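Local coordinates for protein putative alpha/beta hydrolase (Desulfitobacterium hafniense, PDB 4RPC) that probably acts as a hydrolase of the alpha/beta hydrolase superfamily, its natural substrate not being established, at residues 25-30 and 52-57; 59-64 and 172-177; 71-76 and 99-104; 129-134 and 185-190. All blocks are in the same frame, centred on the assembly; numbering follows the deposited sequence.

Contact 1 of 4, residues 25-30 and 52-57; sequences LLIHGA and LIPELE
In the central sheet of this alpha/beta hydrolase fold, the parallel strands 23-27 and 50-54 run side by side as far as Leu26 and Ile53 and then splay apart around a buried water. The one direct backbone bond between segments 25-30 and 52-57 is Leu26 N to Leu52 O, 3.0 Å and nearly straight at 164°, and the same carbonyl oxygen also receives a CA-H...O contact from Leu25. Leu25 CD2 turns in against that oxygen and presses on the Pro54 ring at 3.5 Å from its CD, a tight fit for two carbons. A proline has no N-H to offer, and here its CD fills the place where one would sit, 3.3 Å from Leu26 O. That oxygen is instead served by the water, which donates to it and to Pro54 O (2.8 Å) and accepts from His28 N, so that three backbone groups are satisfied where the strands separate. Past this point both chains enter the loops at the C-terminal ends of the strands, where the active site of this fold is built. His28 takes the torsion that sets CG between its backbone N and carbonyl carbon (chi1 72°), and its ring reaches over to Leu56; Leu56 CG covers one face of the ring, 3.4 Å from His28 CE1. The ring is fixed in rotation by ND1, which donates in the ring plane to Gly29 O at 2.8 Å. Among neighbouring helices, Trp34 and Cys37 of helix 34-37 touch His28, and Leu77 of helix 70-83 packs on Ile27 and Pro54.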
loop_
_atom_site.group_PDB
_atom_site.type_symbol
_atom_site.label_atom_id
_atom_site.label_comp_id
_atom_site.label_asym_id
_atom_site.label_seq_id
_atom_site.Cartn_x
_atom_site.Cartn_y
_atom_site.Cartn_z
ATOM N N LEU A 25 3.878 7.371 7.954
ATOM C CA LEU A 25 3.002 7.541 6.758
ATOM C C LEU A 25 2.290 6.250 6.430
ATOM O O LEU A 25 2.934 5.230 6.310
ATOM C CB LEU A 25 3.872 7.876 5.528
ATOM C CG LEU A 25 3.716 9.103 4.677
ATOM C CD1 LEU A 25 4.541 8.913 3.417
ATOM C CD2 LEU A 25 2.302 9.472 4.294
ATOM N N LEU A 26 0.990 6.305 6.215
ATOM C CA LEU A 26 0.206 5.153 5.911
ATOM C C LEU A 26 -0.470 5.347 4.579
ATOM O O LEU A 26 -1.336 6.265 4.448
ATOM C CB LEU A 26 -0.864 4.965 6.971
ATOM C CG LEU A 26 -0.381 4.892 8.395
ATOM C CD1 LEU A 26 -1.585 4.931 9.322
ATOM C CD2 LEU A 26 0.389 3.622 8.634
ATOM N N ILE A 27 -0.089 4.497 3.603
ATOM C CA ILE A 27 -0.526 4.640 2.188
ATOM C C ILE A 27 -1.352 3.478 1.776
ATOM O O ILE A 27 -0.874 2.347 1.729
ATOM C CB ILE A 27 0.651 4.827 1.207
ATOM C CG1 ILE A 27 1.655 5.858 1.718
ATOM C CG2 ILE A 27 0.140 5.251 -0.167
ATOM C CD1 ILE A 27 2.903 6.035 0.844
ATOM N N HIS A 28 -2.628 3.749 1.519
ATOM C CA HIS A 28 -3.593 2.740 1.131
ATOM C C HIS A 28 -3.449 2.281 -0.313
ATOM O O HIS A 28 -2.667 2.837 -1.081
ATOM C CB HIS A 28 -5.015 3.228 1.403
ATOM C CG HIS A 28 -5.514 4.303 0.467
ATOM N ND1 HIS A 28 -5.999 4.016 -0.784
ATOM C CD2 HIS A 28 -5.733 5.626 0.652
ATOM C CE1 HIS A 28 -6.396 5.129 -1.380
ATOM N NE2 HIS A 28 -6.255 6.122 -0.533
ATOM N N GLY A 29 -4.160 1.226 -0.668
ATOM C CA GLY A 29 -4.052 0.665 -2.021
ATOM C C GLY A 29 -5.193 1.074 -2.951
ATOM O O GLY A 29 -6.132 1.804 -2.565
ATOM N N ALA A 30 -5.069 0.647 -4.201
ATOM C CA ALA A 30 -6.108 0.874 -5.194
ATOM C C ALA A 30 -7.456 0.338 -4.720
ATOM O O ALA A 30 -7.578 -0.795 -4.320
ATOM C CB ALA A 30 -5.737 0.186 -6.500
ATOM N N LEU A 52 0.394 10.398 9.196
ATOM C CA LEU A 52 0.047 11.080 7.977
ATOM C C LEU A 52 -0.542 10.108 6.962
ATOM O O LEU A 52 0.125 9.137 6.565
ATOM C CB LEU A 52 1.335 11.689 7.434
ATOM C CG LEU A 52 2.146 12.524 8.445
ATOM C CD1 LEU A 52 3.608 12.655 8.016
ATOM C CD2 LEU A 52 1.472 13.872 8.574
ATOM N N ILE A 53 -1.752 10.383 6.493
ATOM C CA ILE A 53 -2.481 9.462 5.666
ATOM C C ILE A 53 -2.964 10.113 4.379
ATOM O O ILE A 53 -3.885 10.904 4.386
ATOM C CB ILE A 53 -3.694 8.850 6.401
ATOM C CG1 ILE A 53 -3.338 8.448 7.871
ATOM C CG2 ILE A 53 -4.216 7.653 5.652
ATOM C CD1 ILE A 53 -3.561 9.528 8.857
ATOM N N PRO A 54 -2.315 9.815 3.254
ATOM C CA PRO A 54 -2.813 10.441 2.041
ATOM C C PRO A 54 -4.077 9.783 1.471
ATOM O O PRO A 54 -4.373 8.644 1.771
ATOM C CB PRO A 54 -1.656 10.234 1.057
ATOM C CG PRO A 54 -0.829 9.124 1.622
ATOM C CD PRO A 54 -0.962 9.280 3.094
ATOM N N GLU A 55 -4.807 10.498 0.629
ATOM C CA GLU A 55 -5.777 9.879 -0.280
ATOM C C GLU A 55 -5.142 9.701 -1.632
ATOM O O GLU A 55 -4.611 10.650 -2.189
ATOM C CB GLU A 55 -6.932 10.817 -0.477
ATOM C CG GLU A 55 -7.677 11.093 0.780
ATOM C CD GLU A 55 -8.827 12.064 0.580
ATOM O OE1 GLU A 55 -9.061 12.563 -0.578
ATOM O OE2 GLU A 55 -9.463 12.314 1.621
ATOM N N LEU A 56 -5.136 8.503 -2.170
ATOM C CA LEU A 56 -4.711 8.329 -3.550
ATOM C C LEU A 56 -5.684 9.099 -4.442
ATOM O O LEU A 56 -6.868 9.239 -4.128
ATOM C CB LEU A 56 -4.700 6.851 -3.934
ATOM C CG LEU A 56 -3.688 5.921 -3.252
ATOM C CD1 LEU A 56 -3.787 4.543 -3.891
ATOM C CD2 LEU A 56 -2.318 6.462 -3.484
ATOM N N GLU A 57 -5.173 9.647 -5.529
ATOM C CA GLU A 57 -6.022 10.377 -6.464
ATOM C C GLU A 57 -7.300 9.644 -6.797
ATOM O O GLU A 57 -7.313 8.452 -7.047
ATOM C CB GLU A 57 -5.274 10.728 -7.749
ATOM C CG GLU A 57 -4.190 11.792 -7.537
ATOM C CD GLU A 57 -2.848 11.235 -7.027
ATOM O OE1 GLU A 57 -2.763 10.033 -6.731
ATOM O OE2 GLU A 57 -1.850 12.011 -6.978
HETATM O O HOH W 1 -3.374 6.264 2.779
#

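Contact 2 of 4, residues 59-64 and 172-177; sequences HTAHPR and LIYEHI
Ile177 and His59 meet by CH-pi contact where the loop after strand 50-54 approaches the loop that leads into helix 179-191. Ile177 sets its CD1 squarely over the His59 imidazole, 3.8 Å from the ring centroid and only 12° off the normal, so that this single methyl lies within similar reach of all five ring atoms. The isoleucine can do this because CG1 stands opposite the backbone N (chi1 -170°) and the chain then bends at the next torsion. His59 itself is held in rotation from both of its nitrogens: ND1 is hydrogen-bonded to Glu57 O and NE2 to Gly31 N, which leaves the ring a fixed platform for the methyl.

Tyr174 against the chain at Thr60 and Ala61 is the second kind. It lays the rim of its ring along the chain at Thr60, with CE2 3.6 Å from Thr60 O, which lies at the ring edge and in its plane. Its hydroxyl comes up against Ala61, OH being 3.5 Å from CB; the nearby Ala61 N is badly angled for a hydrogen bond to it.

Water supplies the third. One molecule can donate to either Thr60 O (2.7 Å) or His176 O (2.6 Å), though it has more acceptors in reach than protons, so the bridge need not be complete at every moment. The second loop is itself shaped by a type I beta turn from Tyr174 to Ile177, closed by Ile177 N to Tyr174 O at 3.2 Å.

Around this seam, Tyr174 stacks on Tyr33, Ile177 rests on Leu142 of helix 130-145 and Leu182 of helix 179-191, and His59 touches Ala185 of the latter helix.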
loop_
_atom_site.group_PDB
_atom_site.type_symbol
_atom_site.label_atom_id
_atom_site.label_comp_id
_atom_site.label_asym_id
_atom_site.label_seq_id
_atom_site.Cartn_x
_atom_site.Cartn_y
_atom_site.Cartn_z
ATOM N N HIS A 59 -9.720 8.759 -4.869
ATOM C CA HIS A 59 -10.287 7.951 -3.827
ATOM C C HIS A 59 -10.987 8.799 -2.738
ATOM O O HIS A 59 -10.597 8.843 -1.540
ATOM C CB HIS A 59 -9.203 7.066 -3.252
ATOM C CG HIS A 59 -8.782 5.997 -4.216
ATOM N ND1 HIS A 59 -8.274 6.304 -5.461
ATOM C CD2 HIS A 59 -8.833 4.650 -4.145
ATOM C CE1 HIS A 59 -8.078 5.188 -6.136
ATOM N NE2 HIS A 59 -8.374 4.170 -5.352
ATOM N N THR A 60 -12.061 9.422 -3.174
ATOM C CA THR A 60 -12.770 10.412 -2.393
ATOM C C THR A 60 -14.190 10.473 -3.011
ATOM O O THR A 60 -14.452 9.888 -4.111
ATOM C CB THR A 60 -11.978 11.739 -2.442
ATOM O OG1 THR A 60 -12.501 12.660 -1.502
ATOM C CG2 THR A 60 -11.964 12.397 -3.811
ATOM N N ALA A 61 -15.102 11.094 -2.300
ATOM C CA ALA A 61 -16.492 11.075 -2.720
ATOM C C ALA A 61 -16.718 11.895 -4.000
ATOM O O ALA A 61 -17.492 11.462 -4.863
ATOM C CB ALA A 61 -17.404 11.538 -1.599
ATOM N N HIS A 62 -16.016 13.018 -4.153
ATOM C CA HIS A 62 -16.151 13.868 -5.338
ATOM C C HIS A 62 -14.814 14.079 -6.049
ATOM O O HIS A 62 -14.190 15.110 -5.911
ATOM C CB HIS A 62 -16.747 15.214 -4.919
ATOM C CG HIS A 62 -17.983 15.073 -4.098
ATOM N ND1 HIS A 62 -18.035 15.399 -2.757
ATOM C CD2 HIS A 62 -19.201 14.592 -4.417
ATOM C CE1 HIS A 62 -19.246 15.156 -2.295
ATOM N NE2 HIS A 62 -19.966 14.648 -3.278
ATOM N N PRO A 63 -14.361 13.081 -6.822
ATOM C CA PRO A 63 -12.993 13.198 -7.315
ATOM C C PRO A 63 -12.865 14.288 -8.400
ATOM O O PRO A 63 -13.717 14.415 -9.291
ATOM C CB PRO A 63 -12.712 11.809 -7.864
ATOM C CG PRO A 63 -14.042 11.300 -8.257
ATOM C CD PRO A 63 -14.980 11.814 -7.197
ATOM N N ARG A 64 -11.833 15.105 -8.271
ATOM C CA ARG A 64 -11.540 16.123 -9.264
ATOM C C ARG A 64 -10.349 15.665 -10.106
ATOM O O ARG A 64 -9.975 16.334 -11.054
ATOM C CB ARG A 64 -11.229 17.481 -8.609
ATOM C CG ARG A 64 -12.194 17.929 -7.508
ATOM C CD ARG A 64 -12.111 19.449 -7.300
ATOM N NE ARG A 64 -12.558 20.165 -8.501
ATOM C CZ ARG A 64 -12.178 21.391 -8.899
ATOM N NH1 ARG A 64 -11.291 22.115 -8.214
ATOM N NH2 ARG A 64 -12.701 21.899 -10.018
ATOM N N LEU A 172 -12.586 -3.373 2.856
ATOM C CA LEU A 172 -11.573 -2.412 2.492
ATOM C C LEU A 172 -11.884 -1.637 1.231
ATOM O O LEU A 172 -11.247 -0.643 0.967
ATOM C CB LEU A 172 -10.209 -3.088 2.269
ATOM C CG LEU A 172 -9.615 -3.707 3.526
ATOM C CD1 LEU A 172 -8.377 -4.519 3.179
ATOM C CD2 LEU A 172 -9.294 -2.603 4.515
ATOM N N ILE A 173 -12.806 -2.112 0.428
ATOM C CA ILE A 173 -13.146 -1.422 -0.816
ATOM C C ILE A 173 -13.949 -0.178 -0.495
ATOM O O ILE A 173 -14.917 -0.222 0.214
ATOM C CB ILE A 173 -13.985 -2.294 -1.720
ATOM C CG1 ILE A 173 -13.303 -3.632 -1.995
ATOM C CG2 ILE A 173 -14.294 -1.528 -2.990
ATOM C CD1 ILE A 173 -11.921 -3.542 -2.643
ATOM N N TYR A 174 -13.537 0.952 -1.023
ATOM C CA TYR A 174 -14.180 2.205 -0.708
ATOM C C TYR A 174 -15.570 2.122 -1.299
ATOM O O TYR A 174 -15.764 1.837 -2.479
ATOM C CB TYR A 174 -13.361 3.411 -1.249
ATOM C CG TYR A 174 -14.008 4.780 -1.121
ATOM C CD1 TYR A 174 -14.648 5.179 0.032
ATOM C CD2 TYR A 174 -13.962 5.675 -2.190
ATOM C CE1 TYR A 174 -15.266 6.420 0.118
ATOM C CE2 TYR A 174 -14.565 6.908 -2.125
ATOM C CZ TYR A 174 -15.187 7.283 -0.988
ATOM O OH TYR A 174 -15.720 8.530 -0.977
ATOM N N GLU A 175 -16.562 2.373 -0.469
ATOM C CA GLU A 175 -17.919 2.101 -0.905
ATOM C C GLU A 175 -18.401 3.077 -1.996
ATOM O O GLU A 175 -19.314 2.752 -2.715
ATOM C CB GLU A 175 -18.865 2.012 0.298
ATOM C CG GLU A 175 -19.118 3.320 0.973
ATOM C CD GLU A 175 -20.099 3.186 2.138
ATOM O OE1 GLU A 175 -20.337 2.062 2.655
ATOM O OE2 GLU A 175 -20.634 4.237 2.538
ATOM N N HIS A 176 -17.755 4.227 -2.148
ATOM C CA HIS A 176 -18.131 5.204 -3.188
ATOM C C HIS A 176 -17.109 5.373 -4.290
ATOM O O HIS A 176 -17.105 6.383 -5.002
ATOM C CB HIS A 176 -18.415 6.559 -2.566
ATOM C CG HIS A 176 -19.572 6.545 -1.631
ATOM N ND1 HIS A 176 -20.807 6.037 -1.991
ATOM C CD2 HIS A 176 -19.690 6.971 -0.353
ATOM C CE1 HIS A 176 -21.634 6.147 -0.966
ATOM N NE2 HIS A 176 -20.978 6.713 0.037
ATOM N N ILE A 177 -16.231 4.381 -4.426
ATOM C CA ILE A 177 -15.231 4.453 -5.452
ATOM C C ILE A 177 -15.951 4.360 -6.838
ATOM O O ILE A 177 -17.018 3.740 -6.974
ATOM C CB ILE A 177 -14.150 3.400 -5.279
ATOM C CG1 ILE A 177 -12.963 3.649 -6.221
ATOM C CG2 ILE A 177 -14.687 2.027 -5.548
ATOM C CD1 ILE A 177 -12.117 4.846 -5.833
HETATM O O HOH W 2 -16.085 8.572 -5.839
#

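Contact 3 of 4, residues 71-76 and 99-104; sequences EETAGK and ASVAVE
Glu104 meets Ala74 and Glu71 where two helices of the alpha/beta hydrolase fold pack together: helix 70-83, and helix 97-108, which follows the probable nucleophile elbow of this family. The axes of the two short segments approach to 8.8 Å and cross at -63°. The small Ala74 lets the backbones come close, its CA 5.5 Å from that of Val101. From the start of the Glu104 side chain, CB faces the Ala74 methyl at 3.8 Å, and CG, set opposite the backbone N (chi1 180°), closes to 3.3 Å from the same Ala74 CB. The chain then bends at chi2, and Glu104 CD comes to 3.8 Å from Glu71 CG. At the tip Glu104 OE2 is the nearer oxygen to Glu71 CG, at 3.5 Å, while OE1 faces the other carboxylate, 4.4 Å from Glu71 OE2. The two acids approach across each other, and their like charges are probably eased by outside partners: Lys197 makes a salt bridge to Glu71, and Tyr192 OH is hydrogen-bonded to Glu104 OE1. On the other flank of Ala74, the side chains of Thr73 and Val101 cross almost at right angles, methyl against methyl, with Thr73 CG2 4.0 Å from Val101 CG2.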
loop_
_atom_site.group_PDB
_atom_site.type_symbol
_atom_site.label_atom_id
_atom_site.label_comp_id
_atom_site.label_asym_id
_atom_site.label_seq_id
_atom_site.Cartn_x
_atom_site.Cartn_y
_atom_site.Cartn_z
ATOM N N GLU A 71 5.015 7.424 -9.855
ATOM C CA GLU A 71 6.002 8.541 -9.755
ATOM C C GLU A 71 5.346 9.924 -9.458
ATOM O O GLU A 71 5.851 10.741 -8.656
ATOM C CB GLU A 71 6.858 8.675 -11.042
ATOM C CG GLU A 71 7.816 7.501 -11.317
ATOM C CD GLU A 71 7.156 6.279 -11.971
ATOM O OE1 GLU A 71 5.919 6.243 -12.190
ATOM O OE2 GLU A 71 7.888 5.313 -12.263
ATOM N N GLU A 72 4.276 10.230 -10.173
ATOM C CA GLU A 72 3.649 11.525 -9.973
ATOM C C GLU A 72 2.929 11.590 -8.594
ATOM O O GLU A 72 3.042 12.571 -7.866
ATOM C CB GLU A 72 2.738 11.830 -11.126
ATOM C CG GLU A 72 2.375 13.303 -11.199
ATOM C CD GLU A 72 1.810 13.681 -12.571
ATOM O OE1 GLU A 72 2.481 13.357 -13.597
ATOM O OE2 GLU A 72 0.706 14.280 -12.598
ATOM N N THR A 73 2.303 10.511 -8.190
ATOM C CA THR A 73 1.675 10.440 -6.869
ATOM C C THR A 73 2.730 10.592 -5.750
ATOM O O THR A 73 2.595 11.434 -4.825
ATOM C CB THR A 73 0.854 9.136 -6.795
ATOM O OG1 THR A 73 -0.285 9.291 -7.636
ATOM C CG2 THR A 73 0.416 8.801 -5.383
ATOM N N ALA A 74 3.848 9.885 -5.883
ATOM C CA ALA A 74 4.958 10.003 -4.921
ATOM C C ALA A 74 5.480 11.441 -4.887
ATOM O O ALA A 74 5.592 12.030 -3.805
ATOM C CB ALA A 74 6.075 9.017 -5.242
ATOM N N GLY A 75 5.718 12.032 -6.058
ATOM C CA GLY A 75 6.162 13.437 -6.143
ATOM C C GLY A 75 5.193 14.382 -5.453
ATOM O O GLY A 75 5.555 15.164 -4.569
ATOM N N LYS A 76 3.925 14.296 -5.800
ATOM C CA LYS A 76 2.933 15.154 -5.107
ATOM C C LYS A 76 2.879 14.984 -3.584
ATOM O O LYS A 76 2.713 15.939 -2.834
ATOM C CB LYS A 76 1.585 14.966 -5.783
ATOM C CG LYS A 76 1.615 15.677 -7.156
ATOM C CD LYS A 76 0.488 15.226 -8.018
ATOM C CE LYS A 76 -0.852 15.569 -7.378
ATOM N NZ LYS A 76 -1.829 14.547 -7.830
ATOM N N ALA A 99 2.358 0.323 -1.433
ATOM C CA ALA A 99 3.743 -0.084 -1.185
ATOM C C ALA A 99 4.645 0.426 -2.311
ATOM O O ALA A 99 5.826 0.654 -2.116
ATOM C CB ALA A 99 3.851 -1.600 -1.106
ATOM N N SER A 100 4.088 0.532 -3.520
ATOM C CA SER A 100 4.866 1.026 -4.652
ATOM C C SER A 100 5.084 2.500 -4.479
ATOM O O SER A 100 6.161 2.973 -4.741
ATOM C CB SER A 100 4.160 0.781 -5.999
ATOM O OG SER A 100 4.021 -0.567 -6.191
ATOM N N VAL A 101 4.079 3.209 -4.027
ATOM C CA VAL A 101 4.233 4.645 -3.712
ATOM C C VAL A 101 5.303 4.841 -2.577
ATOM O O VAL A 101 6.136 5.752 -2.631
ATOM C CB VAL A 101 2.919 5.263 -3.311
ATOM C CG1 VAL A 101 3.111 6.727 -2.877
ATOM C CG2 VAL A 101 1.922 5.184 -4.452
ATOM N N ALA A 102 5.284 3.979 -1.573
ATOM C CA ALA A 102 6.259 4.077 -0.476
ATOM C C ALA A 102 7.689 3.908 -1.018
ATOM O O ALA A 102 8.549 4.699 -0.718
ATOM C CB ALA A 102 5.984 3.015 0.559
ATOM N N VAL A 103 7.912 2.879 -1.852
ATOM C CA VAL A 103 9.224 2.612 -2.385
ATOM C C VAL A 103 9.676 3.781 -3.207
ATOM O O VAL A 103 10.786 4.267 -3.081
ATOM C CB VAL A 103 9.239 1.311 -3.209
ATOM C CG1 VAL A 103 10.582 1.109 -3.902
ATOM C CG2 VAL A 103 8.981 0.138 -2.305
ATOM N N GLU A 104 8.793 4.255 -4.064
ATOM C CA GLU A 104 9.121 5.416 -4.900
ATOM C C GLU A 104 9.496 6.631 -4.074
ATOM O O GLU A 104 10.373 7.443 -4.467
ATOM C CB GLU A 104 7.951 5.759 -5.800
ATOM C CG GLU A 104 8.141 6.931 -6.714
ATOM C CD GLU A 104 9.126 6.684 -7.799
ATOM O OE1 GLU A 104 9.434 5.507 -8.108
ATOM O OE2 GLU A 104 9.611 7.691 -8.336
#

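Contact 4 of 4, residues 129-134 and 185-190; sequences MTEQYA and ALLAAY
Tyr133 and Tyr190 both turn CG opposite their own carbonyl carbon (chi1 -85° and -76°), which brings the two rings together as a T-shaped pair between helices 130-145 and 179-191. The edge of Tyr133 is directed at the face of Tyr190, with centroids 5.8 Å apart and planes at 75°. Over the same Tyr190 ring Tyr133 CB adds a CH-pi contact, 4.1 Å from the centroid, and lies off toward the rim. Next to the aromatics, Ala134 CB fits between Leu186 and Leu187, 3.8 Å from Leu186 CB and 3.6 Å from Leu187 CD2. At the other end Thr130 sends its methyl CG2 inward, to 3.3 Å from Leu187 O and close to Tyr190 CB. The two helices probably belong to a cap of the kind many alpha/beta hydrolases carry over the C-terminal ends of the strands; Leu186 also touches Ala30, in the loop after strand 23-27. Glu131 lays OE1 beside Leu187 CD2 at 3.4 Å. With no hydrogen bond joining the two segments, their association here rests on dispersion and aromatic contacts, and Thr130 OG1 and Glu131 OE2 find their hydrogen bonds on their own side, at Gly127 O and Asn135.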
loop_
_atom_site.group_PDB
_atom_site.type_symbol
_atom_site.label_atom_id
_atom_site.label_comp_id
_atom_site.label_asym_id
_atom_site.label_seq_id
_atom_site.Cartn_x
_atom_site.Cartn_y
_atom_site.Cartn_z
HETATM N N MSE A 129 0.512 -5.408 -21.230
HETATM C CA MSE A 129 -0.542 -6.182 -20.541
HETATM C C MSE A 129 -1.242 -5.385 -19.420
HETATM O O MSE A 129 -2.269 -5.826 -18.842
HETATM C CB MSE A 129 -0.015 -7.433 -19.820
HETATM C CG MSE A 129 0.798 -8.515 -20.514
HETATM SE SE MSE A 129 -0.217 -9.505 -21.905
HETATM C CE MSE A 129 -1.855 -9.527 -20.847
ATOM N N THR A 130 -0.685 -4.237 -19.045
ATOM C CA THR A 130 -1.212 -3.407 -17.943
ATOM C C THR A 130 -2.713 -3.178 -18.089
ATOM O O THR A 130 -3.448 -3.339 -17.127
ATOM C CB THR A 130 -0.535 -2.051 -17.889
ATOM O OG1 THR A 130 0.840 -2.202 -17.629
ATOM C CG2 THR A 130 -1.092 -1.198 -16.793
ATOM N N GLU A 131 -3.167 -2.826 -19.281
ATOM C CA GLU A 131 -4.608 -2.509 -19.549
ATOM C C GLU A 131 -5.523 -3.690 -19.251
ATOM O O GLU A 131 -6.570 -3.569 -18.602
ATOM C CB GLU A 131 -4.823 -2.015 -21.019
ATOM C CG GLU A 131 -6.281 -1.581 -21.393
ATOM C CD GLU A 131 -6.776 -0.309 -20.647
ATOM O OE1 GLU A 131 -5.947 0.631 -20.429
ATOM O OE2 GLU A 131 -7.997 -0.210 -20.288
ATOM N N GLN A 132 -5.137 -4.848 -19.713
ATOM C CA GLN A 132 -6.020 -5.968 -19.587
ATOM C C GLN A 132 -6.131 -6.503 -18.146
ATOM O O GLN A 132 -7.242 -6.823 -17.691
ATOM C CB GLN A 132 -5.608 -7.028 -20.556
ATOM C CG GLN A 132 -6.006 -6.720 -21.996
ATOM C CD GLN A 132 -5.511 -7.837 -22.883
ATOM O OE1 GLN A 132 -6.228 -8.813 -23.099
ATOM N NE2 GLN A 132 -4.235 -7.767 -23.289
ATOM N N TYR A 133 -5.020 -6.493 -17.425
ATOM C CA TYR A 133 -5.035 -6.813 -16.007
ATOM C C TYR A 133 -5.737 -5.775 -15.218
ATOM O O TYR A 133 -6.468 -6.141 -14.353
ATOM C CB TYR A 133 -3.638 -6.901 -15.441
ATOM C CG TYR A 133 -3.028 -8.218 -15.629
ATOM C CD1 TYR A 133 -2.895 -8.771 -16.903
ATOM C CD2 TYR A 133 -2.567 -8.945 -14.530
ATOM C CE1 TYR A 133 -2.334 -10.002 -17.069
ATOM C CE2 TYR A 133 -2.002 -10.170 -14.688
ATOM C CZ TYR A 133 -1.866 -10.693 -15.957
ATOM O OH TYR A 133 -1.286 -11.951 -16.125
ATOM N N ALA A 134 -5.491 -4.489 -15.463
ATOM C CA ALA A 134 -6.236 -3.457 -14.702
ATOM C C ALA A 134 -7.767 -3.576 -14.807
ATOM O O ALA A 134 -8.477 -3.398 -13.807
ATOM C CB ALA A 134 -5.798 -2.067 -15.050
ATOM N N ALA A 185 -5.880 3.889 -10.995
ATOM C CA ALA A 185 -5.000 3.541 -9.898
ATOM C C ALA A 185 -4.349 2.209 -10.215
ATOM O O ALA A 185 -3.124 2.006 -9.983
ATOM C CB ALA A 185 -5.755 3.448 -8.612
ATOM N N LEU A 186 -5.157 1.309 -10.743
ATOM C CA LEU A 186 -4.653 -0.012 -11.149
ATOM C C LEU A 186 -3.723 0.018 -12.368
ATOM O O LEU A 186 -2.760 -0.788 -12.440
ATOM C CB LEU A 186 -5.792 -0.962 -11.417
ATOM C CG LEU A 186 -6.520 -1.360 -10.133
ATOM C CD1 LEU A 186 -7.844 -1.986 -10.518
ATOM C CD2 LEU A 186 -5.725 -2.281 -9.200
ATOM N N LEU A 187 -4.000 0.917 -13.297
ATOM C CA LEU A 187 -3.099 1.063 -14.419
ATOM C C LEU A 187 -1.727 1.509 -13.893
ATOM O O LEU A 187 -0.689 0.957 -14.297
ATOM C CB LEU A 187 -3.637 2.018 -15.485
ATOM C CG LEU A 187 -4.918 1.614 -16.207
ATOM C CD1 LEU A 187 -5.585 2.803 -16.838
ATOM C CD2 LEU A 187 -4.638 0.544 -17.279
ATOM N N ALA A 188 -1.752 2.472 -12.965
ATOM C CA ALA A 188 -0.536 2.995 -12.331
ATOM C C ALA A 188 0.143 1.883 -11.610
ATOM O O ALA A 188 1.322 1.690 -11.793
ATOM C CB ALA A 188 -0.798 4.173 -11.387
ATOM N N ALA A 189 -0.589 1.157 -10.782
ATOM C CA ALA A 189 -0.016 0.004 -10.082
ATOM C C ALA A 189 0.693 -0.984 -11.014
ATOM O O ALA A 189 1.860 -1.275 -10.817
ATOM C CB ALA A 189 -1.069 -0.700 -9.298
ATOM N N TYR A 190 0.005 -1.445 -12.061
ATOM C CA TYR A 190 0.533 -2.431 -12.966
ATOM C C TYR A 190 1.624 -1.922 -13.906
ATOM O O TYR A 190 2.409 -2.691 -14.335
ATOM C CB TYR A 190 -0.611 -3.066 -13.790
ATOM C CG TYR A 190 -1.397 -4.042 -12.979
ATOM C CD1 TYR A 190 -0.757 -5.044 -12.258
ATOM C CD2 TYR A 190 -2.759 -3.983 -12.933
ATOM C CE1 TYR A 190 -1.476 -5.953 -11.494
ATOM C CE2 TYR A 190 -3.496 -4.860 -12.162
ATOM C CZ TYR A 190 -2.859 -5.843 -11.447
ATOM O OH TYR A 190 -3.574 -6.747 -10.734
#

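How the contacts relate
Contacts 1 and 3 belong to the core of the fold, their centres about 10 Å apart: strand 50-54 leads on to helix 70-83, and Glu57 ties the two contacts by a salt bridge to Lys76, with Ile27 packing on Val101. Contacts 2 and 4 lie farther out, their centres about 18 Å apart; contact 4 joins helices 130-145 and 179-191, and contact 2 joins two loops beside them. Contact 1 comes first along the chain; contact 3 lies wholly between the two segments of contact 2, while contacts 2 and 4 alternate. Ala185 touches His59 of contact 2 and Ala30 of contact 1, so the probable cap, the loops and the sheet meet near the likely active site.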